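Local coordinates for protein L-threonine 3-dehydrogenase (Clostridioides difficile, PDB 7OL1) that probably catalyses the NAD-dependent oxidation of L-threonine at its 3-hydroxyl group, as a member of the NAD(P)-dependent epimerase/dehydratase family, at residues 93-98 with 117-122; 125-130 with 179-184; 209-214 with 219-224; 276-281 with 320-325. One frame throughout, in Å; residues are numbered along the deposited sequence.

In the fold
The four contacts fall into two pairs on opposite sides of the chain's centre, consistent with the family's Rossmann-type nucleotide-binding part and a separate C-terminal region. Interactions 1 and 2 share helix 108-129; their centres lie 14 Å apart, and Ile93 CD1 meets Ile125 CG2 at 3.9 Å. Interactions 3 and 4, with centres 13 Å apart, are joined by a probable hydrogen bond of 2.9 Å between Tyr212 OH and Thr325 OG1 and by packing of Ile211 on Ile276. Between the pairs the centres are 34 to 45 Å apart, without touching. The structure is of the apoenzyme, so no bound cofactor marks the active site.

Interaction 1: residues 93-98 with 117-122; sequences IIHLAS and NGLING
His95, at the end of strand 92-95, rests its imidazole beside the backbone of Gly118 and Leu119 on helix 108-129, and the whole contact turns on this one ring. His95 NE2 lies 3.4 Å from Gly118 C, and His95 CE1 comes within 3.8 Å of Gly118 O. Glycine, having no side chain, lets the ring settle on the main chain of the helix. Next to NE2, His95 CD2 meets Leu119 CD1 at 4.0 Å. CB of the histidine already points at the helix, and the anti torsion (chi1 -168°) carries the ring on in that direction, beside its own carbonyl carbon. The Leu119 side chain also packs on Phe133 and Thr135 of strand 132-138.

This buried centre gives way to a looser margin. Ile93 CD1 comes no closer than 4.7 Å to Gly122 O and packs one turn further on, against Ile125, while Ala97 and Ser98, beyond the strand, are partly exposed, as are Asn117 and Asn121. Together the elements form part of a beta-alpha-beta crossover of the Rossmann fold, the helix linking strand 92-95 to its parallel neighbour 132-138.

No hydrogen bond crosses the contact, and NE2 approaches Leu119 N at a poor angle. The chemistry therefore implies a ring held by van der Waals fit to the helix backbone, with a weak bond from ND1 to Thr28 OG1.

Interaction 2: residues 125-130 with 179-184; sequences IAKELD and SKFGVD
Lys127 and Phe181 set the geometry here: the lysine chain passes obliquely over one face of the phenyl ring and brings its ammonium above the ring. Lys127 NZ sits 3.5 Å from the centroid of the Phe181 ring and 20° off the normal, a cation-pi interaction, and lies nearest Phe181 CE1 at 3.3 Å. Lys127 CE, 3.8 Å from the centroid of the Phe181 ring, adds a CH-pi contact over the same face. The reach depends on an extended chain, since CG is anti to the backbone N (chi1 -175°) and every later torsion is likewise near 180°. The opposite face of the ring carries Lys180 CG, so aliphatic or cationic parts of two lysines sandwich the phenyl group.

Both segments mark helix ends in the Rossmann fold. Helix 108-129 leads into strand 132-138 and helix 162-181 into the adjacent parallel strand 184-194, and each helix is left through a residue with positive phi, Asp130 in one case and Gly182 in the other.

Deeper in, Val183 sets its two methyls side by side on consecutive residues of helix 108-129. Val183 CG1 points at Ala126 CB, 3.7 Å away, and Val183 CG2 rests 3.7 Å from Lys127 CA. Phe133 of strand 132-138 also covers Ala126. Farther out, Phe181 meets the ring of Tyr177 and packs on Pro108 of the second subunit.

Interaction 3: residues 209-214 with 219-224; sequences VDIYYE and KRYKSY
Tyr221 of strand 220-223 lays one ring face on helix 207-217, and Tyr221 and Glu214 contribute most of the buried surface. Van der Waals contacts surround the ring. Ile211 CA stands 3.9 Å from the Tyr221 ring centroid, 14° off the normal, in a CH-pi contact; Ile211 CG1 reaches Tyr221 CD2 at 3.5 Å. Near the hydroxyl end, Asp210 CB approaches Tyr221 OH at 3.8 Å, and Glu214 CG flanks Tyr221 CD1 at 3.7 Å.

The polar contacts gather at Glu214. Its chain bends at chi2 (-56°), and Glu214 OE1 forms a salt bridge with Arg220 NH2 at 2.9 Å, meeting the edge of the guanidinium near its plane. The two flat groups are turned 84° apart and the N-H points poorly at OE1, so charge pairing matters more than the weak hydrogen bond. The Arg220 N to Glu214 O bond is also weak, at 3.4 Å.

The helix is followed by a short strand that turns back along it and pairs in parallel with strand 284-287. The chemistry suggests that ring packing is supplemented by a charge pair at the partly exposed edge.

Interaction 4: residues 276-281 with 320-325; sequences IKKYIP and DLDKMT
Near the C-terminal part of helix 269-277, the first turn of helix 321-334 comes alongside, and Ile276, Lys278 and Tyr279 meet Asp322 and Thr325. That turn is capped by Asp320 at the N-cap, whose OD2 accepts weak bonds from the backbone N of Asp322 and of Lys323.

The apolar half is the meeting of Ile276 and Thr325. With chi1 of Thr325 at -56°, OG1 sits beside the backbone N and CG2 faces Ile276. Thr325 CG2 lies 3.7 Å from Ile276 CA and 3.9 Å from Ile276 CG1. OG1 itself bonds back to Leu321 O within the helix.

Asp322 supplies the polar half. Asp322 OD2 lies in the plane of the Tyr279 ring at the edge, 3.5 Å from Tyr279 OH and 3.7 Å from Tyr279 CE2, without a hydrogen bond. The Lys278 and Asp322 side chains cross at about a right angle: Lys278 CD is 3.7 Å from Asp322 OD2, and Lys278 NZ makes a long salt bridge of 3.9 Å to Asp322 OD1, which also takes a weak hydrogen bond from Ser275.

Around the contact, Ile276 continues onto Phe283, Leu321 packs on Ile272 and Phe267, and Met324 leans on Tyr212 of helix 207-217, so three helices converge here.

Interaction 1: residues 93-98 with 117-122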
loop_
_atom_site.group_PDB
_atom_site.type_symbol
_atom_site.label_atom_id
_atom_site.label_comp_id
_atom_site.label_asym_id
_atom_site.label_seq_id
_atom_site.Cartn_x
_atom_site.Cartn_y
_atom_site.Cartn_z
ATOM N N ILE A 93 -17.988 -6.229 -12.144
ATOM C CA ILE A 93 -18.218 -5.646 -10.792
ATOM C C ILE A 93 -17.561 -4.262 -10.775
ATOM O O ILE A 93 -16.367 -4.181 -10.983
ATOM C CB ILE A 93 -17.658 -6.591 -9.710
ATOM C CG1 ILE A 93 -18.180 -8.021 -9.882
ATOM C CG2 ILE A 93 -17.941 -6.068 -8.308
ATOM C CD1 ILE A 93 -17.777 -8.969 -8.775
ATOM N N ILE A 94 -18.339 -3.210 -10.612
ATOM C CA ILE A 94 -17.823 -1.848 -10.364
ATOM C C ILE A 94 -17.887 -1.633 -8.849
ATOM O O ILE A 94 -18.937 -1.187 -8.320
ATOM C CB ILE A 94 -18.611 -0.814 -11.185
ATOM C CG1 ILE A 94 -18.531 -1.131 -12.680
ATOM C CG2 ILE A 94 -18.130 0.599 -10.885
ATOM C CD1 ILE A 94 -19.503 -0.352 -13.512
ATOM N N HIS A 95 -16.771 -1.935 -8.194
ATOM C CA HIS A 95 -16.571 -1.854 -6.734
ATOM C C HIS A 95 -16.368 -0.414 -6.270
ATOM O O HIS A 95 -15.236 -0.107 -5.905
ATOM C CB HIS A 95 -15.390 -2.744 -6.328
ATOM C CG HIS A 95 -15.326 -2.935 -4.857
ATOM N ND1 HIS A 95 -16.421 -3.373 -4.141
ATOM C CD2 HIS A 95 -14.326 -2.729 -3.967
ATOM C CE1 HIS A 95 -16.089 -3.422 -2.863
ATOM N NE2 HIS A 95 -14.801 -3.044 -2.722
ATOM N N LEU A 96 -17.434 0.382 -6.132
ATOM C CA LEU A 96 -17.348 1.740 -5.526
ATOM C C LEU A 96 -17.418 1.726 -3.990
ATOM O O LEU A 96 -17.140 2.761 -3.383
ATOM C CB LEU A 96 -18.466 2.649 -6.032
ATOM C CG LEU A 96 -18.795 2.620 -7.517
ATOM C CD1 LEU A 96 -19.842 3.692 -7.833
ATOM C CD2 LEU A 96 -17.562 2.814 -8.355
ATOM N N ALA A 97 -17.842 0.666 -3.330
ATOM C CA ALA A 97 -18.022 0.711 -1.855
ATOM C C ALA A 97 -16.744 1.253 -1.219
ATOM O O ALA A 97 -15.696 0.703 -1.522
ATOM C CB ALA A 97 -18.320 -0.664 -1.294
ATOM N N SER A 98 -16.852 2.243 -0.338
ATOM C CA SER A 98 -15.724 2.727 0.507
ATOM C C SER A 98 -16.160 3.871 1.441
ATOM O O SER A 98 -17.171 4.528 1.195
ATOM C CB SER A 98 -14.577 3.179 -0.365
ATOM O OG SER A 98 -15.060 4.114 -1.323
ATOM N N ASN A 117 -11.008 -4.902 3.216
ATOM C CA ASN A 117 -11.673 -6.228 3.259
ATOM C C ASN A 117 -12.749 -6.223 2.174
ATOM O O ASN A 117 -12.931 -7.276 1.471
ATOM C CB ASN A 117 -12.156 -6.604 4.658
ATOM C CG ASN A 117 -10.985 -6.696 5.622
ATOM O OD1 ASN A 117 -9.924 -7.284 5.337
ATOM N ND2 ASN A 117 -11.171 -6.088 6.778
ATOM N N GLY A 118 -13.419 -5.091 1.978
ATOM C CA GLY A 118 -14.395 -5.018 0.869
ATOM C C GLY A 118 -13.706 -5.366 -0.444
ATOM O O GLY A 118 -14.203 -6.237 -1.165
ATOM N N LEU A 119 -12.538 -4.757 -0.687
ATOM C CA LEU A 119 -11.792 -4.853 -1.960
ATOM C C LEU A 119 -11.284 -6.278 -2.122
ATOM O O LEU A 119 -11.550 -6.899 -3.178
ATOM C CB LEU A 119 -10.629 -3.863 -1.944
ATOM C CG LEU A 119 -9.721 -3.897 -3.171
ATOM C CD1 LEU A 119 -10.544 -3.790 -4.436
ATOM C CD2 LEU A 119 -8.686 -2.780 -3.129
ATOM N N ILE A 120 -10.557 -6.786 -1.136
ATOM C CA ILE A 120 -9.962 -8.154 -1.253
ATOM C C ILE A 120 -11.090 -9.168 -1.473
ATOM O O ILE A 120 -10.874 -10.152 -2.172
ATOM C CB ILE A 120 -9.063 -8.489 -0.046
ATOM C CG1 ILE A 120 -8.341 -9.818 -0.227
ATOM C CG2 ILE A 120 -9.816 -8.461 1.260
ATOM C CD1 ILE A 120 -6.849 -9.634 -0.198
ATOM N N ASN A 121 -12.282 -8.913 -0.944
ATOM C CA ASN A 121 -13.415 -9.853 -1.084
ATOM C C ASN A 121 -13.799 -9.841 -2.558
ATOM O O ASN A 121 -13.852 -10.913 -3.195
ATOM C CB ASN A 121 -14.564 -9.488 -0.137
ATOM C CG ASN A 121 -14.352 -9.888 1.319
ATOM O OD1 ASN A 121 -13.456 -10.676 1.675
ATOM N ND2 ASN A 121 -15.187 -9.319 2.179
ATOM N N GLY A 122 -14.052 -8.651 -3.087
ATOM C CA GLY A 122 -14.396 -8.463 -4.508
ATOM C C GLY A 122 -13.342 -9.056 -5.434
ATOM O O GLY A 122 -13.713 -9.550 -6.510
#

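Interaction 2: residues 125-130 with 179-184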
loop_
_atom_site.group_PDB
_atom_site.type_symbol
_atom_site.label_atom_id
_atom_site.label_comp_id
_atom_site.label_asym_id
_atom_site.label_seq_id
_atom_site.Cartn_x
_atom_site.Cartn_y
_atom_site.Cartn_z
ATOM N N ILE A 125 -13.656 -12.801 -5.479
ATOM C CA ILE A 125 -14.869 -13.147 -6.267
ATOM C C ILE A 125 -14.511 -13.080 -7.753
ATOM O O ILE A 125 -14.769 -14.056 -8.463
ATOM C CB ILE A 125 -16.036 -12.222 -5.899
ATOM C CG1 ILE A 125 -16.590 -12.563 -4.517
ATOM C CG2 ILE A 125 -17.111 -12.305 -6.956
ATOM C CD1 ILE A 125 -17.466 -11.500 -3.919
ATOM N N ALA A 126 -13.909 -11.977 -8.203
ATOM C CA ALA A 126 -13.554 -11.747 -9.623
ATOM C C ALA A 126 -12.566 -12.819 -10.087
ATOM O O ALA A 126 -12.723 -13.344 -11.198
ATOM C CB ALA A 126 -12.986 -10.377 -9.775
ATOM N N LYS A 127 -11.608 -13.176 -9.239
ATOM C CA LYS A 127 -10.667 -14.296 -9.508
ATOM C C LYS A 127 -11.471 -15.565 -9.813
ATOM O O LYS A 127 -11.068 -16.292 -10.720
ATOM C CB LYS A 127 -9.724 -14.525 -8.319
ATOM C CG LYS A 127 -8.638 -15.573 -8.537
ATOM C CD LYS A 127 -7.846 -15.936 -7.288
ATOM C CE LYS A 127 -7.103 -17.248 -7.439
ATOM N NZ LYS A 127 -6.138 -17.509 -6.343
ATOM N N GLU A 128 -12.549 -15.826 -9.064
ATOM C CA GLU A 128 -13.278 -17.119 -9.100
ATOM C C GLU A 128 -14.223 -17.130 -10.302
ATOM O O GLU A 128 -14.376 -18.193 -10.879
ATOM C CB GLU A 128 -14.045 -17.388 -7.804
ATOM C CG GLU A 128 -14.425 -18.854 -7.616
ATOM C CD GLU A 128 -15.045 -19.215 -6.271
ATOM O OE1 GLU A 128 -14.727 -18.555 -5.234
ATOM O OE2 GLU A 128 -15.856 -20.161 -6.257
ATOM N N LEU A 129 -14.804 -15.992 -10.665
ATOM C CA LEU A 129 -15.881 -15.887 -11.686
ATOM C C LEU A 129 -15.387 -15.355 -13.039
ATOM O O LEU A 129 -16.233 -15.249 -13.930
ATOM C CB LEU A 129 -16.945 -14.924 -11.157
ATOM C CG LEU A 129 -17.636 -15.346 -9.863
ATOM C CD1 LEU A 129 -18.950 -14.588 -9.712
ATOM C CD2 LEU A 129 -17.853 -16.856 -9.812
ATOM N N ASP A 130 -14.123 -14.952 -13.187
ATOM C CA ASP A 130 -13.645 -14.279 -14.425
ATOM C C ASP A 130 -14.421 -12.980 -14.662
ATOM O O ASP A 130 -14.846 -12.722 -15.796
ATOM C CB ASP A 130 -13.776 -15.191 -15.646
ATOM C CG ASP A 130 -12.426 -15.550 -16.215
ATOM O OD1 ASP A 130 -11.791 -16.479 -15.661
ATOM O OD2 ASP A 130 -12.006 -14.861 -17.170
ATOM N N SER A 179 -1.426 -9.385 -12.267
ATOM C CA SER A 179 -0.071 -9.888 -12.607
ATOM C C SER A 179 0.026 -11.373 -12.256
ATOM O O SER A 179 0.759 -12.088 -12.915
ATOM C CB SER A 179 1.033 -9.034 -11.989
ATOM O OG SER A 179 1.240 -9.265 -10.601
ATOM N N LYS A 180 -0.717 -11.822 -11.255
ATOM C CA LYS A 180 -0.479 -13.133 -10.620
ATOM C C LYS A 180 -1.574 -14.098 -11.056
ATOM O O LYS A 180 -1.212 -15.251 -11.223
ATOM C CB LYS A 180 -0.448 -13.003 -9.094
ATOM C CG LYS A 180 -0.360 -14.324 -8.337
ATOM C CD LYS A 180 1.047 -14.875 -8.226
ATOM C CE LYS A 180 1.125 -16.228 -7.551
ATOM N NZ LYS A 180 2.478 -16.475 -6.996
ATOM N N PHE A 181 -2.842 -13.664 -11.177
ATOM C CA PHE A 181 -4.028 -14.555 -11.396
ATOM C C PHE A 181 -4.752 -14.242 -12.705
ATOM O O PHE A 181 -5.692 -14.968 -13.051
ATOM C CB PHE A 181 -5.049 -14.446 -10.253
ATOM C CG PHE A 181 -4.482 -14.885 -8.932
ATOM C CD1 PHE A 181 -3.862 -16.115 -8.812
ATOM C CD2 PHE A 181 -4.502 -14.044 -7.833
ATOM C CE1 PHE A 181 -3.295 -16.501 -7.613
ATOM C CE2 PHE A 181 -3.929 -14.431 -6.632
ATOM C CZ PHE A 181 -3.341 -15.663 -6.521
ATOM N N GLY A 182 -4.376 -13.155 -13.373
ATOM C CA GLY A 182 -4.985 -12.761 -14.650
ATOM C C GLY A 182 -6.366 -12.150 -14.493
ATOM O O GLY A 182 -7.075 -12.060 -15.515
ATOM N N VAL A 183 -6.728 -11.661 -13.308
ATOM C CA VAL A 183 -8.042 -10.982 -13.127
ATOM C C VAL A 183 -8.029 -9.681 -13.948
ATOM O O VAL A 183 -7.025 -8.947 -13.863
ATOM C CB VAL A 183 -8.312 -10.705 -11.636
ATOM C CG1 VAL A 183 -9.682 -10.082 -11.423
ATOM C CG2 VAL A 183 -8.150 -11.958 -10.787
ATOM N N ASP A 184 -9.107 -9.363 -14.671
ATOM C CA ASP A 184 -9.183 -8.090 -15.435
ATOM C C ASP A 184 -9.519 -6.983 -14.426
ATOM O O ASP A 184 -10.662 -6.471 -14.441
ATOM C CB ASP A 184 -10.070 -8.154 -16.699
ATOM C CG ASP A 184 -10.127 -6.846 -17.497
ATOM O OD1 ASP A 184 -9.084 -6.141 -17.547
ATOM O OD2 ASP A 184 -11.239 -6.463 -17.982
#

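Interaction 3: residues 209-214 with 219-224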
loop_
_atom_site.group_PDB
_atom_site.type_symbol
_atom_site.label_atom_id
_atom_site.label_comp_id
_atom_site.label_asym_id
_atom_site.label_seq_id
_atom_site.Cartn_x
_atom_site.Cartn_y
_atom_site.Cartn_z
ATOM N N VAL A 209 -18.796 22.782 -6.016
ATOM C CA VAL A 209 -20.248 22.479 -6.200
ATOM C C VAL A 209 -21.069 23.576 -5.515
ATOM O O VAL A 209 -21.802 24.275 -6.241
ATOM C CB VAL A 209 -20.634 21.080 -5.693
ATOM C CG1 VAL A 209 -22.096 20.777 -5.981
ATOM C CG2 VAL A 209 -19.747 20.006 -6.307
ATOM N N ASP A 210 -20.896 23.757 -4.197
ATOM C CA ASP A 210 -21.618 24.759 -3.359
ATOM C C ASP A 210 -21.558 26.161 -3.992
ATOM O O ASP A 210 -22.533 26.904 -3.836
ATOM C CB ASP A 210 -21.088 24.784 -1.918
ATOM C CG ASP A 210 -22.109 25.164 -0.848
ATOM O OD1 ASP A 210 -23.324 25.272 -1.177
ATOM O OD2 ASP A 210 -21.684 25.338 0.318
ATOM N N ILE A 211 -20.474 26.521 -4.679
ATOM C CA ILE A 211 -20.319 27.859 -5.328
ATOM C C ILE A 211 -21.504 28.111 -6.267
ATOM O O ILE A 211 -21.979 29.254 -6.307
ATOM C CB ILE A 211 -18.974 27.991 -6.077
ATOM C CG1 ILE A 211 -18.655 29.453 -6.399
ATOM C CG2 ILE A 211 -18.950 27.121 -7.332
ATOM C CD1 ILE A 211 -17.285 29.667 -6.993
ATOM N N TYR A 212 -21.946 27.102 -7.017
ATOM C CA TYR A 212 -23.039 27.246 -8.019
ATOM C C TYR A 212 -24.384 27.410 -7.295
ATOM O O TYR A 212 -25.249 28.153 -7.803
ATOM C CB TYR A 212 -23.075 26.056 -8.983
ATOM C CG TYR A 212 -21.909 25.969 -9.932
ATOM C CD1 TYR A 212 -21.813 26.806 -11.023
ATOM C CD2 TYR A 212 -20.914 25.027 -9.758
ATOM C CE1 TYR A 212 -20.754 26.725 -11.912
ATOM C CE2 TYR A 212 -19.843 24.937 -10.632
ATOM C CZ TYR A 212 -19.761 25.786 -11.718
ATOM O OH TYR A 212 -18.713 25.692 -12.585
ATOM N N TYR A 213 -24.553 26.726 -6.155
ATOM C CA TYR A 213 -25.754 26.819 -5.282
ATOM C C TYR A 213 -25.815 28.265 -4.764
ATOM O O TYR A 213 -26.770 28.976 -5.113
ATOM C CB TYR A 213 -25.759 25.732 -4.191
ATOM C CG TYR A 213 -26.196 24.349 -4.637
ATOM C CD1 TYR A 213 -25.484 23.664 -5.605
ATOM C CD2 TYR A 213 -27.304 23.706 -4.099
ATOM C CE1 TYR A 213 -25.847 22.395 -6.026
ATOM C CE2 TYR A 213 -27.689 22.436 -4.513
ATOM C CZ TYR A 213 -26.953 21.776 -5.482
ATOM O OH TYR A 213 -27.253 20.524 -5.932
ATOM N N GLU A 214 -24.782 28.727 -4.054
ATOM C CA GLU A 214 -24.756 30.079 -3.430
ATOM C C GLU A 214 -24.740 31.184 -4.498
ATOM O O GLU A 214 -24.794 32.349 -4.082
ATOM C CB GLU A 214 -23.553 30.263 -2.498
ATOM C CG GLU A 214 -23.518 29.314 -1.308
ATOM C CD GLU A 214 -24.744 29.327 -0.413
ATOM O OE1 GLU A 214 -25.366 30.397 -0.285
ATOM O OE2 GLU A 214 -25.070 28.265 0.149
ATOM N N LYS A 219 -26.098 35.961 -4.271
ATOM C CA LYS A 219 -25.266 36.268 -5.466
ATOM C C LYS A 219 -23.797 36.243 -5.028
ATOM O O LYS A 219 -22.952 36.824 -5.733
ATOM C CB LYS A 219 -25.703 37.620 -6.040
ATOM C CG LYS A 219 -25.839 37.682 -7.554
ATOM C CD LYS A 219 -27.033 36.926 -8.096
ATOM C CE LYS A 219 -28.362 37.571 -7.755
ATOM N NZ LYS A 219 -29.487 36.886 -8.438
ATOM N N ARG A 220 -23.526 35.545 -3.919
ATOM C CA ARG A 220 -22.349 35.731 -3.026
ATOM C C ARG A 220 -21.938 34.344 -2.496
ATOM O O ARG A 220 -22.835 33.629 -1.989
ATOM C CB ARG A 220 -22.742 36.785 -1.972
ATOM C CG ARG A 220 -22.136 36.639 -0.579
ATOM C CD ARG A 220 -23.122 36.180 0.499
ATOM N NE ARG A 220 -23.590 34.799 0.327
ATOM C CZ ARG A 220 -23.424 33.780 1.186
ATOM N NH1 ARG A 220 -22.799 33.940 2.343
ATOM N NH2 ARG A 220 -23.900 32.585 0.876
ATOM N N TYR A 221 -20.657 33.952 -2.645
ATOM C CA TYR A 221 -20.074 32.715 -2.049
ATOM C C TYR A 221 -18.930 33.048 -1.083
ATOM O O TYR A 221 -18.051 33.861 -1.451
ATOM C CB TYR A 221 -19.543 31.727 -3.098
ATOM C CG TYR A 221 -19.120 30.394 -2.520
ATOM C CD1 TYR A 221 -19.877 29.778 -1.531
ATOM C CD2 TYR A 221 -17.971 29.741 -2.942
ATOM C CE1 TYR A 221 -19.513 28.561 -0.979
ATOM C CE2 TYR A 221 -17.592 28.521 -2.397
ATOM C CZ TYR A 221 -18.366 27.927 -1.412
ATOM O OH TYR A 221 -18.030 26.729 -0.843
ATOM N N LYS A 222 -18.945 32.390 0.088
ATOM C CA LYS A 222 -17.860 32.361 1.109
ATOM C C LYS A 222 -17.033 31.076 0.935
ATOM O O LYS A 222 -17.501 30.022 1.416
ATOM C CB LYS A 222 -18.493 32.430 2.504
ATOM C CG LYS A 222 -17.532 32.585 3.677
ATOM C CD LYS A 222 -18.235 32.753 5.025
ATOM C CE LYS A 222 -18.689 34.172 5.313
ATOM N NZ LYS A 222 -17.552 35.060 5.652
ATOM N N SER A 223 -15.865 31.157 0.272
ATOM C CA SER A 223 -14.920 30.026 0.018
ATOM C C SER A 223 -14.273 29.596 1.336
ATOM O O SER A 223 -13.834 30.475 2.083
ATOM C CB SER A 223 -13.835 30.367 -0.992
ATOM O OG SER A 223 -14.360 31.046 -2.129
ATOM N N TYR A 224 -14.212 28.291 1.598
ATOM C CA TYR A 224 -13.474 27.702 2.748
ATOM C C TYR A 224 -12.045 27.394 2.272
ATOM O O TYR A 224 -11.201 26.946 3.090
ATOM C CB TYR A 224 -14.261 26.539 3.388
ATOM C CG TYR A 224 -14.670 25.379 2.507
ATOM C CD1 TYR A 224 -15.870 25.375 1.808
ATOM C CD2 TYR A 224 -13.876 24.247 2.409
ATOM C CE1 TYR A 224 -16.246 24.303 1.006
ATOM C CE2 TYR A 224 -14.238 23.167 1.615
ATOM C CZ TYR A 224 -15.428 23.189 0.910
ATOM O OH TYR A 224 -15.759 22.112 0.138
#

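Interaction 4: residues 276-281 with 320-325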
loop_
_atom_site.group_PDB
_atom_site.type_symbol
_atom_site.label_atom_id
_atom_site.label_comp_id
_atom_site.label_asym_id
_atom_site.label_seq_id
_atom_site.Cartn_x
_atom_site.Cartn_y
_atom_site.Cartn_z
ATOM N N ILE A 276 -18.258 31.942 -13.638
ATOM C CA ILE A 276 -19.626 32.166 -13.088
ATOM C C ILE A 276 -20.079 33.567 -13.513
ATOM O O ILE A 276 -21.109 33.657 -14.221
ATOM C CB ILE A 276 -19.669 31.947 -11.558
ATOM C CG1 ILE A 276 -19.413 30.476 -11.210
ATOM C CG2 ILE A 276 -20.978 32.444 -10.961
ATOM C CD1 ILE A 276 -19.915 30.038 -9.848
ATOM N N LYS A 277 -19.312 34.604 -13.157
ATOM C CA LYS A 277 -19.693 36.032 -13.361
ATOM C C LYS A 277 -19.894 36.304 -14.871
ATOM O O LYS A 277 -20.802 37.092 -15.186
ATOM C CB LYS A 277 -18.716 36.970 -12.627
ATOM C CG LYS A 277 -17.566 37.529 -13.456
ATOM C CD LYS A 277 -16.490 38.265 -12.659
ATOM C CE LYS A 277 -15.510 38.993 -13.563
ATOM N NZ LYS A 277 -14.332 39.501 -12.824
ATOM N N LYS A 278 -19.172 35.630 -15.781
ATOM C CA LYS A 278 -19.404 35.714 -17.260
ATOM C C LYS A 278 -20.863 35.386 -17.630
ATOM O O LYS A 278 -21.199 35.525 -18.828
ATOM C CB LYS A 278 -18.480 34.758 -18.022
ATOM C CG LYS A 278 -18.730 34.647 -19.527
ATOM C CD LYS A 278 -17.622 33.943 -20.302
ATOM C CE LYS A 278 -16.247 34.084 -19.673
ATOM N NZ LYS A 278 -15.157 33.681 -20.595
ATOM N N TYR A 279 -21.673 34.904 -16.673
ATOM C CA TYR A 279 -23.113 34.571 -16.851
ATOM C C TYR A 279 -23.952 35.154 -15.703
ATOM O O TYR A 279 -25.150 35.311 -15.918
ATOM C CB TYR A 279 -23.334 33.055 -16.956
ATOM C CG TYR A 279 -22.642 32.347 -18.100
ATOM C CD1 TYR A 279 -23.322 31.996 -19.258
ATOM C CD2 TYR A 279 -21.302 31.997 -18.015
ATOM C CE1 TYR A 279 -22.683 31.341 -20.303
ATOM C CE2 TYR A 279 -20.646 31.351 -19.051
ATOM C CZ TYR A 279 -21.338 31.014 -20.200
ATOM O OH TYR A 279 -20.682 30.366 -21.208
ATOM N N ILE A 280 -23.376 35.447 -14.531
ATOM C CA ILE A 280 -24.087 36.110 -13.389
ATOM C C ILE A 280 -23.238 37.297 -12.908
ATOM O O ILE A 280 -22.620 37.228 -11.835
ATOM C CB ILE A 280 -24.409 35.099 -12.255
ATOM C CG1 ILE A 280 -25.132 33.837 -12.751
ATOM C CG2 ILE A 280 -25.183 35.758 -11.120
ATOM C CD1 ILE A 280 -26.642 33.973 -12.972
ATOM N N PRO A 281 -23.197 38.427 -13.673
ATOM C CA PRO A 281 -22.182 39.479 -13.483
ATOM C C PRO A 281 -22.051 40.131 -12.091
ATOM O O PRO A 281 -20.982 40.627 -11.804
ATOM C CB PRO A 281 -22.578 40.559 -14.509
ATOM C CG PRO A 281 -23.357 39.806 -15.573
ATOM C CD PRO A 281 -24.097 38.730 -14.804
ATOM N N ASP A 320 -14.861 21.739 -20.305
ATOM C CA ASP A 320 -13.898 22.718 -19.727
ATOM C C ASP A 320 -14.653 23.540 -18.676
ATOM O O ASP A 320 -15.890 23.359 -18.572
ATOM C CB ASP A 320 -13.309 23.629 -20.809
ATOM C CG ASP A 320 -14.370 24.270 -21.695
ATOM O OD1 ASP A 320 -14.859 23.573 -22.616
ATOM O OD2 ASP A 320 -14.726 25.444 -21.442
ATOM N N LEU A 321 -13.966 24.432 -17.955
ATOM C CA LEU A 321 -14.582 25.200 -16.833
ATOM C C LEU A 321 -15.788 26.014 -17.336
ATOM O O LEU A 321 -16.747 26.203 -16.583
ATOM C CB LEU A 321 -13.522 26.089 -16.175
ATOM C CG LEU A 321 -14.036 27.135 -15.186
ATOM C CD1 LEU A 321 -14.844 26.512 -14.059
ATOM C CD2 LEU A 321 -12.886 27.943 -14.596
ATOM N N ASP A 322 -15.757 26.496 -18.572
ATOM C CA ASP A 322 -16.891 27.283 -19.114
ATOM C C ASP A 322 -18.058 26.316 -19.274
ATOM O O ASP A 322 -19.003 26.448 -18.477
ATOM C CB ASP A 322 -16.529 28.059 -20.385
ATOM C CG ASP A 322 -16.307 29.533 -20.097
ATOM O OD1 ASP A 322 -15.174 29.895 -19.714
ATOM O OD2 ASP A 322 -17.291 30.295 -20.193
ATOM N N LYS A 323 -17.940 25.356 -20.202
ATOM C CA LYS A 323 -19.043 24.432 -20.598
ATOM C C LYS A 323 -19.740 23.940 -19.327
ATOM O O LYS A 323 -20.986 24.018 -19.254
ATOM C CB LYS A 323 -18.550 23.250 -21.440
ATOM C CG LYS A 323 -19.284 23.082 -22.766
ATOM C CD LYS A 323 -19.720 21.669 -23.086
ATOM C CE LYS A 323 -20.803 21.607 -24.148
ATOM N NZ LYS A 323 -21.142 20.203 -24.491
ATOM N N MET A 324 -18.951 23.521 -18.339
ATOM C CA MET A 324 -19.465 23.082 -17.021
ATOM C C MET A 324 -20.310 24.201 -16.405
ATOM O O MET A 324 -21.502 23.953 -16.130
ATOM C CB MET A 324 -18.320 22.730 -16.071
ATOM C CG MET A 324 -18.796 22.194 -14.743
ATOM S SD MET A 324 -17.472 21.393 -13.839
ATOM C CE MET A 324 -16.707 22.796 -13.033
ATOM N N THR A 325 -19.726 25.380 -16.190
ATOM C CA THR A 325 -20.399 26.511 -15.495
ATOM C C THR A 325 -21.770 26.795 -16.135
ATOM O O THR A 325 -22.740 27.003 -15.383
ATOM C CB THR A 325 -19.523 27.766 -15.472
ATOM O OG1 THR A 325 -18.268 27.445 -14.872
ATOM C CG2 THR A 325 -20.162 28.906 -14.708
#